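PDB 4ZI8: protein Pcdhgc3 from Mus musculus, which is a clustered protocadherin that probably mediates calcium-dependent adhesion between cells and may help set up and maintain specific neuronal connections in the brain. Local coordinates for residues Val270-Ser275 and Tyr311-Asp316; Asp229-Phe234 and Asn320-His325. One frame throughout, in Å; residues are numbered along the deposited sequence.

Both contacts sit at the end of the third cadherin domain that faces the second, in this three-domain fragment, with centres about 10 Å apart. Interaction 1 pairs two strands of a sheet; interaction 2 brings the linker that enters the domain against the loop and strand following 307-316. Ala-314 belongs to both neighbourhoods: its O lies 2.8 Å from Ala-324 N, probably a hydrogen bond, and its CB lies 3.5 Å from Phe-234 CZ. They also meet at one calcium ion, bound by Asp-316 OD2 from interaction 1 and by Asn-230 O from interaction 2, while Asp-229 binds the other two ions of the interdomain site.

Interaction 1. Residues Val270-Ser275 and Tyr311-Asp316; sequences VYSFGS and YIQAKD. With CA (calcium ion), chain S.
Val-270 and Lys-315 open an antiparallel pairing in the cadherin domain's Greek-key beta-sandwich, where strand 269-273 is the outermost partner of 307-316 within this chain. The two nearly straight bonds joining this pair are answered further on by a second pair, Ser-272 with Gln-313, whose shorter bond runs from Gln-313 N to Ser-272 O at 2.7 Å. Gly-274 extends the pairing past the strand's end: its N reaches Tyr-311 O from above the carbonyl plane, 44° out of it. Past Lys-315 the chain runs to Asp-316, whose OD2 binds a calcium ion at 2.4 Å together with Asp-260, Asp-262, Asn-228 and the backbone O of Asn-230 and Asn-266.

The tight side is the one carrying Tyr-271 and Ala-314, which faces the interior of the sandwich. Tyr-271 CG lies anti to its carbonyl carbon (chi1 -61°), which lays CD1 and CE1 obliquely beside Ala-314 CB, CE1 at 4.0 Å. The phenol tip carries on to strand 252-259, where OH hydrogen-bonds to Ala-258 N. Ile-312 packs on Leu-287, Val-256 and Val-328.

The other face is more open to solvent and more polar. Val-270, Ser-272, Gln-313 and Lys-315 direct their side chains there, all partly exposed. Gln-313 leaves the strand extended, with CG anti to the backbone N (chi1 165°), and its NE2 stands 3.3 Å from Ser-272 OG. The other end of that amide reaches the backbone just beyond the strand through a single water, which donates to Gln-313 OE1 and accepts from Ser-275 N, each at 2.8 Å.

Interaction 2. Residues Asp229-Phe234 and Asn320-His325; sequences DNAPAF and NPEGAH. With CA (calcium ion), chain Q; CA (calcium ion), chain R; CA (calcium ion), chain S.
The ring of Phe-234 meets Ala-324 edge-on: Ala-324 C lies in the ring plane, and Ala-324 O is at the edge, 3.6 Å from CE2. His-325 C approaches CD2 obliquely. CG anti to the carbonyl carbon (chi1 -83°) carries the ring across to this backbone, where CD2 also touches Ala-324 CB at 3.8 Å; Val-256, Ala-258, Tyr-271 and Ala-314 pack round it from the sandwich interior. With only a methyl at Phe-234, as in an alanine here, a gap beside Ala-324 is likely to open, and Tyr-271 and Ala-314 would probably lose a packing partner.

Next along, Ala-324 CB sits 3.2 Å from Pro-232 O, and Pro-232 CD the same distance from Glu-322 O. This is the calcium-binding linker of cadherins, the DxNDNxP segment, running into the first strand of the domain. Asp-229 bridges two calcium ions with its carboxylate, one oxygen to each, while Asn-230 O binds the third at 2.3 Å.

On the outer side, the extended Glu-322 chain lies alongside Ala-231 CB, its CG at 3.6 Å. The CB of His-325 points away from 229-234, and its NE2 hydrogen-bonds to Asp-179 OD2 of the second subunit.

Interaction 1. Residues Val270-Ser275 and Tyr311-Asp316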
loop_
_atom_site.group_PDB
_atom_site.type_symbol
_atom_site.label_atom_id
_atom_site.label_comp_id
_atom_site.label_asym_id
_atom_site.label_seq_id
_atom_site.Cartn_x
_atom_site.Cartn_y
_atom_site.Cartn_z
ATOM N N VAL B 270 22.274 -10.366 11.699
ATOM C CA VAL B 270 23.400 -9.731 12.375
ATOM C C VAL B 270 23.576 -10.314 13.781
ATOM O O VAL B 270 22.619 -10.344 14.559
ATOM C CB VAL B 270 23.203 -8.219 12.520
ATOM C CG1 VAL B 270 24.388 -7.599 13.304
ATOM C CG2 VAL B 270 23.037 -7.571 11.181
ATOM N N TYR B 271 24.788 -10.759 14.105
ATOM C CA TYR B 271 25.057 -11.318 15.430
ATOM C C TYR B 271 25.733 -10.286 16.311
ATOM O O TYR B 271 26.630 -9.597 15.864
ATOM C CB TYR B 271 25.943 -12.563 15.332
ATOM C CG TYR B 271 25.333 -13.675 14.529
ATOM C CD1 TYR B 271 24.329 -14.469 15.074
ATOM C CD2 TYR B 271 25.745 -13.931 13.220
ATOM C CE1 TYR B 271 23.749 -15.483 14.347
ATOM C CE2 TYR B 271 25.169 -14.962 12.474
ATOM C CZ TYR B 271 24.170 -15.734 13.051
ATOM O OH TYR B 271 23.579 -16.757 12.353
ATOM N N SER B 272 25.322 -10.187 17.572
ATOM C CA SER B 272 25.936 -9.233 18.484
ATOM C C SER B 272 25.863 -9.791 19.889
ATOM O O SER B 272 25.104 -10.743 20.140
ATOM C CB SER B 272 25.249 -7.865 18.409
ATOM O OG SER B 272 23.901 -7.939 18.836
ATOM N N PHE B 273 26.663 -9.222 20.784
ATOM C CA PHE B 273 26.567 -9.566 22.186
ATOM C C PHE B 273 25.265 -9.019 22.732
ATOM O O PHE B 273 24.955 -7.839 22.549
ATOM C CB PHE B 273 27.756 -9.003 22.976
ATOM C CG PHE B 273 29.051 -9.714 22.698
ATOM C CD1 PHE B 273 29.195 -11.059 23.001
ATOM C CD2 PHE B 273 30.122 -9.042 22.130
ATOM C CE1 PHE B 273 30.408 -11.729 22.735
ATOM C CE2 PHE B 273 31.321 -9.688 21.876
ATOM C CZ PHE B 273 31.469 -11.023 22.175
ATOM N N GLY B 274 24.501 -9.880 23.396
ATOM C CA GLY B 274 23.224 -9.472 23.983
ATOM C C GLY B 274 23.424 -8.477 25.109
ATOM O O GLY B 274 24.511 -8.416 25.689
ATOM N N SER B 275 22.383 -7.698 25.416
ATOM C CA SER B 275 22.365 -6.804 26.575
ATOM C C SER B 275 22.442 -7.656 27.810
ATOM O O SER B 275 22.721 -7.191 28.907
ATOM C CB SER B 275 21.086 -5.960 26.611
ATOM O OG SER B 275 19.933 -6.806 26.672
ATOM N N TYR B 311 25.847 -14.414 26.268
ATOM C CA TYR B 311 24.596 -14.421 25.534
ATOM C C TYR B 311 24.800 -13.712 24.205
ATOM O O TYR B 311 25.431 -12.648 24.132
ATOM C CB TYR B 311 23.466 -13.762 26.318
ATOM C CG TYR B 311 23.002 -14.540 27.514
ATOM C CD1 TYR B 311 23.733 -14.531 28.688
ATOM C CD2 TYR B 311 21.824 -15.260 27.480
ATOM C CE1 TYR B 311 23.310 -15.227 29.804
ATOM C CE2 TYR B 311 21.387 -15.959 28.590
ATOM C CZ TYR B 311 22.138 -15.939 29.748
ATOM O OH TYR B 311 21.725 -16.631 30.867
ATOM N N ILE B 312 24.299 -14.325 23.155
ATOM C CA ILE B 312 24.486 -13.769 21.835
ATOM C C ILE B 312 23.095 -13.517 21.233
ATOM O O ILE B 312 22.158 -14.280 21.460
ATOM C CB ILE B 312 25.334 -14.700 20.969
ATOM C CG1 ILE B 312 26.770 -14.757 21.541
ATOM C CG2 ILE B 312 25.342 -14.247 19.500
ATOM C CD1 ILE B 312 27.710 -15.634 20.753
ATOM N N GLN B 313 22.969 -12.430 20.494
ATOM C CA GLN B 313 21.686 -12.044 19.977
ATOM C C GLN B 313 21.771 -12.107 18.467
ATOM O O GLN B 313 22.815 -11.773 17.900
ATOM C CB GLN B 313 21.334 -10.652 20.470
ATOM C CG GLN B 313 20.200 -10.006 19.732
ATOM C CD GLN B 313 20.006 -8.571 20.163
ATOM O OE1 GLN B 313 19.256 -8.296 21.097
ATOM N NE2 GLN B 313 20.692 -7.649 19.493
ATOM N N ALA B 314 20.712 -12.582 17.817
ATOM C CA ALA B 314 20.606 -12.504 16.360
ATOM C C ALA B 314 19.429 -11.592 16.002
ATOM O O ALA B 314 18.330 -11.820 16.507
ATOM C CB ALA B 314 20.395 -13.896 15.745
ATOM N N LYS B 315 19.661 -10.570 15.174
ATOM C CA LYS B 315 18.596 -9.683 14.711
ATOM C C LYS B 315 18.717 -9.526 13.206
ATOM O O LYS B 315 19.832 -9.520 12.668
ATOM C CB LYS B 315 18.657 -8.310 15.402
ATOM C CG LYS B 315 17.921 -8.255 16.760
ATOM C CD LYS B 315 17.469 -6.844 17.150
ATOM C CE LYS B 315 16.558 -6.874 18.401
ATOM N NZ LYS B 315 16.241 -5.534 19.006
ATOM N N ASP B 316 17.585 -9.422 12.522
ATOM C CA ASP B 316 17.638 -9.245 11.073
ATOM C C ASP B 316 17.794 -7.759 10.785
ATOM O O ASP B 316 17.851 -6.956 11.722
ATOM C CB ASP B 316 16.409 -9.842 10.357
ATOM C CG ASP B 316 15.094 -9.311 10.876
ATOM O OD1 ASP B 316 14.930 -8.075 10.970
ATOM O OD2 ASP B 316 14.212 -10.140 11.196
HETATM CA CA CA S . 13.022 -11.531 9.650
HETATM O O HOH W 1 20.161 -8.245 23.782
#

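Interaction 2. Residues Asp229-Phe234 and Asn320-His325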
loop_
_atom_site.group_PDB
_atom_site.type_symbol
_atom_site.label_atom_id
_atom_site.label_comp_id
_atom_site.label_asym_id
_atom_site.label_seq_id
_atom_site.Cartn_x
_atom_site.Cartn_y
_atom_site.Cartn_z
ATOM N N ASP B 229 7.929 -10.532 8.842
ATOM C CA ASP B 229 7.041 -11.173 9.794
ATOM C C ASP B 229 7.629 -12.460 10.309
ATOM O O ASP B 229 6.897 -13.323 10.788
ATOM C CB ASP B 229 5.644 -11.413 9.182
ATOM C CG ASP B 229 5.682 -12.153 7.843
ATOM O OD1 ASP B 229 6.774 -12.397 7.316
ATOM O OD2 ASP B 229 4.606 -12.474 7.290
ATOM N N ASN B 230 8.952 -12.591 10.236
ATOM C CA ASN B 230 9.617 -13.710 10.893
ATOM C C ASN B 230 10.848 -13.299 11.681
ATOM O O ASN B 230 11.684 -12.551 11.184
ATOM C CB ASN B 230 10.012 -14.770 9.872
ATOM C CG ASN B 230 8.822 -15.472 9.301
ATOM O OD1 ASN B 230 8.289 -16.409 9.898
ATOM N ND2 ASN B 230 8.392 -15.027 8.134
ATOM N N ALA B 231 10.956 -13.790 12.913
ATOM C CA ALA B 231 12.141 -13.542 13.738
ATOM C C ALA B 231 13.174 -14.578 13.412
ATOM O O ALA B 231 12.819 -15.698 13.031
ATOM C CB ALA B 231 11.797 -13.608 15.201
ATOM N N PRO B 232 14.450 -14.220 13.560
ATOM C CA PRO B 232 15.537 -15.199 13.490
ATOM C C PRO B 232 15.302 -16.302 14.504
ATOM O O PRO B 232 14.621 -16.079 15.499
ATOM C CB PRO B 232 16.767 -14.377 13.837
ATOM C CG PRO B 232 16.406 -13.010 13.380
ATOM C CD PRO B 232 14.966 -12.853 13.724
ATOM N N ALA B 233 15.840 -17.485 14.241
ATOM C CA ALA B 233 15.747 -18.592 15.184
ATOM C C ALA B 233 17.073 -19.318 15.225
ATOM O O ALA B 233 17.532 -19.801 14.191
ATOM C CB ALA B 233 14.630 -19.550 14.791
ATOM N N PHE B 234 17.679 -19.409 16.405
ATOM C CA PHE B 234 18.931 -20.148 16.540
ATOM C C PHE B 234 18.740 -21.639 16.325
ATOM O O PHE B 234 17.706 -22.190 16.674
ATOM C CB PHE B 234 19.566 -19.873 17.913
ATOM C CG PHE B 234 20.372 -18.608 17.935
ATOM C CD1 PHE B 234 21.662 -18.588 17.420
ATOM C CD2 PHE B 234 19.829 -17.430 18.415
ATOM C CE1 PHE B 234 22.395 -17.435 17.403
ATOM C CE2 PHE B 234 20.574 -16.257 18.408
ATOM C CZ PHE B 234 21.849 -16.259 17.900
ATOM N N ASN B 320 11.131 -3.387 12.536
ATOM C CA ASN B 320 10.675 -3.972 13.788
ATOM C C ASN B 320 11.308 -5.324 14.064
ATOM O O ASN B 320 10.596 -6.311 14.279
ATOM C CB ASN B 320 9.149 -4.113 13.784
ATOM C CG ASN B 320 8.587 -4.440 15.165
ATOM O OD1 ASN B 320 9.216 -4.156 16.184
ATOM N ND2 ASN B 320 7.401 -5.051 15.199
ATOM N N PRO B 321 12.643 -5.385 14.059
ATOM C CA PRO B 321 13.265 -6.704 14.245
ATOM C C PRO B 321 12.962 -7.339 15.608
ATOM O O PRO B 321 12.907 -6.661 16.640
ATOM C CB PRO B 321 14.747 -6.411 14.094
ATOM C CG PRO B 321 14.891 -4.960 14.378
ATOM C CD PRO B 321 13.639 -4.309 13.917
ATOM N N GLU B 322 12.719 -8.647 15.600
ATOM C CA GLU B 322 12.578 -9.389 16.850
ATOM C C GLU B 322 13.881 -10.150 17.019
ATOM O O GLU B 322 14.317 -10.837 16.108
ATOM C CB GLU B 322 11.362 -10.339 16.833
ATOM C CG GLU B 322 11.378 -11.384 17.982
ATOM C CD GLU B 322 10.053 -12.150 18.181
ATOM O OE1 GLU B 322 8.995 -11.791 17.600
ATOM O OE2 GLU B 322 10.066 -13.124 18.956
ATOM N N GLY B 323 14.527 -10.003 18.171
ATOM C CA GLY B 323 15.793 -10.680 18.382
ATOM C C GLY B 323 15.590 -12.122 18.796
ATOM O O GLY B 323 14.610 -12.479 19.481
ATOM N N ALA B 324 16.523 -12.970 18.380
ATOM C CA ALA B 324 16.594 -14.318 18.912
ATOM C C ALA B 324 17.821 -14.326 19.821
ATOM O O ALA B 324 18.702 -13.474 19.663
ATOM C CB ALA B 324 16.716 -15.331 17.814
ATOM N N HIS B 325 17.870 -15.256 20.759
ATOM C CA HIS B 325 18.960 -15.291 21.723
ATOM C C HIS B 325 19.468 -16.683 21.906
ATOM O O HIS B 325 18.692 -17.641 21.845
ATOM C CB HIS B 325 18.502 -14.745 23.067
ATOM C CG HIS B 325 17.783 -13.451 22.949
ATOM N ND1 HIS B 325 18.439 -12.240 22.963
ATOM C CD2 HIS B 325 16.466 -13.174 22.757
ATOM C CE1 HIS B 325 17.554 -11.270 22.815
ATOM N NE2 HIS B 325 16.348 -11.810 22.690
HETATM CA CA CA Q . 7.940 -12.297 5.361
HETATM CA CA CA R . 4.544 -14.293 5.861
HETATM CA CA CA S . 13.022 -11.531 9.650
HETATM O O HOH W 2 12.141 -9.927 13.261
HETATM O O HOH W 3 5.351 -15.849 7.566
HETATM O O HOH W 4 2.476 -14.608 6.668
#